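Local coordinates for putative diflavin flavoprotein A 3 (Nostoc sp., PDB 3FNI) that probably mediates electron transfer from NADH to oxygen, reducing it to water, and is represented by its flavodoxin-like domain, at residues 62-67 with 99-104. Sequence-based numbering, arbitrary orientation.
Sequences IGMSPA and DDEPID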
# COMPACT_ATOMS: atom_id res chain seq x y z
N ILE A 62 -0.30 0.39 -1.41
CA ILE A 62 0.39 1.32 -2.28
C ILE A 62 -0.48 2.48 -2.74
O ILE A 62 -1.65 2.29 -3.08
CB ILE A 62 0.93 0.60 -3.54
CG1 ILE A 62 1.71 -0.65 -3.14
CG2 ILE A 62 1.81 1.55 -4.35
CD1 ILE A 62 2.84 -0.40 -2.19
N GLY A 63 0.10 3.67 -2.72
CA GLY A 63 -0.60 4.86 -3.17
C GLY A 63 0.03 5.27 -4.48
O GLY A 63 1.25 5.18 -4.63
N MSE A 64 -0.77 5.71 -5.44
CA MSE A 64 -0.24 6.11 -6.74
C MSE A 64 0.62 7.37 -6.67
O MSE A 64 0.37 8.27 -5.86
CB MSE A 64 -1.37 6.31 -7.74
CG MSE A 64 -2.25 5.08 -7.95
SE MSE A 64 -1.23 3.46 -8.27
CE MSE A 64 -0.34 3.99 -9.90
N SER A 65 1.64 7.43 -7.52
CA SER A 65 2.53 8.57 -7.56
C SER A 65 2.23 9.47 -8.75
O SER A 65 1.57 9.06 -9.71
CB SER A 65 3.98 8.11 -7.63
OG SER A 65 4.43 7.69 -6.35
N PRO A 66 2.72 10.72 -8.70
CA PRO A 66 2.47 11.65 -9.79
C PRO A 66 3.19 11.22 -11.06
O PRO A 66 4.33 10.76 -11.01
CB PRO A 66 3.01 12.98 -9.25
CG PRO A 66 2.91 12.81 -7.76
CD PRO A 66 3.36 11.40 -7.56
N ALA A 67 2.51 11.35 -12.19
CA ALA A 67 3.09 11.00 -13.47
C ALA A 67 4.19 12.01 -13.81
O ALA A 67 4.85 11.90 -14.84
CB ALA A 67 2.03 11.01 -14.55
N ASP A 99 -2.68 13.82 -11.10
CA ASP A 99 -1.53 13.43 -11.90
C ASP A 99 -1.19 11.96 -11.67
O ASP A 99 -0.11 11.50 -12.04
CB ASP A 99 -0.32 14.30 -11.54
CG ASP A 99 0.73 14.34 -12.64
OD1 ASP A 99 1.82 14.89 -12.41
OD2 ASP A 99 0.46 13.82 -13.75
N ASP A 100 -2.12 11.22 -11.07
CA ASP A 100 -1.92 9.80 -10.78
C ASP A 100 -1.43 9.01 -11.97
O ASP A 100 -1.85 9.22 -13.11
CB ASP A 100 -3.21 9.15 -10.27
CG ASP A 100 -3.45 9.38 -8.80
OD1 ASP A 100 -2.80 10.27 -8.22
OD2 ASP A 100 -4.31 8.67 -8.21
N GLU A 101 -0.54 8.07 -11.67
CA GLU A 101 0.01 7.18 -12.66
C GLU A 101 -1.12 6.16 -12.86
O GLU A 101 -1.91 5.94 -11.94
CB GLU A 101 1.25 6.50 -12.08
CG GLU A 101 2.15 5.83 -13.10
CD GLU A 101 2.88 6.83 -13.97
OE1 GLU A 101 3.62 7.66 -13.41
OE2 GLU A 101 2.71 6.77 -15.20
N PRO A 102 -1.22 5.54 -14.05
CA PRO A 102 -2.29 4.56 -14.27
C PRO A 102 -2.26 3.47 -13.21
O PRO A 102 -1.28 2.73 -13.10
CB PRO A 102 -1.97 4.00 -15.65
CG PRO A 102 -1.29 5.14 -16.33
CD PRO A 102 -0.39 5.70 -15.25
N ILE A 103 -3.33 3.36 -12.43
CA ILE A 103 -3.40 2.36 -11.38
C ILE A 103 -3.50 0.93 -11.91
O ILE A 103 -2.79 0.04 -11.45
CB ILE A 103 -4.58 2.66 -10.41
CG1 ILE A 103 -4.74 1.51 -9.41
CG2 ILE A 103 -5.86 2.89 -11.20
CD1 ILE A 103 -5.67 1.83 -8.27
N ASP A 104 -4.36 0.71 -12.89
CA ASP A 104 -4.55 -0.63 -13.45
C ASP A 104 -3.28 -1.36 -13.84
O ASP A 104 -3.11 -2.52 -13.49
CB ASP A 104 -5.50 -0.56 -14.64
CG ASP A 104 -6.90 -0.19 -14.22
OD1 ASP A 104 -7.51 -0.98 -13.46
OD2 ASP A 104 -7.38 0.88 -14.62
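Backbone pairing of Ala67 with Asp99 and of Ser65 with Glu101 joins two loops that leave the carboxyl ends of neighbouring parallel strands, 57-63 and 89-93; the two pairs flank a single beta bridge of Pro66 with Asp100. Ala67 N gives its hydrogen to Asp99 O at 2.6 Å, with an N-H...O angle of 152°. Glu101 N reaches Ser65 O at 3.0 Å and only 127°, a weak bond. The same Asp99 O also receives a CA-H...O contact from Pro66 CA (3.4 Å). Toward the sheet, buried selenomethionine Met64 continues the contact. Turns at its second and third torsions fold the chain back and set the CE methyl in van der Waals contact with Glu101 O, 3.2 Å away, while SE lies 4.1 Å from Ile103 CB, the two side chains crossing at about a right angle. Met64 and Ile103 both pack on Ile92. The loops follow the third and fourth strands of a parallel sheet of order 2-1-3-4-5, the flavodoxin-like fold, whose carboxyl-end loops hold FMN in flavodoxins. Asp100 OD2 makes a van der Waals contact with Met64 CB (3.8 Å), and its OD1 is hydrogen-bonded by Thr95 and Tyr15. At the outer edge, Glu101 turns at its second torsion, which carries OE1 alongside Ala67 CA, 3.4 Å away.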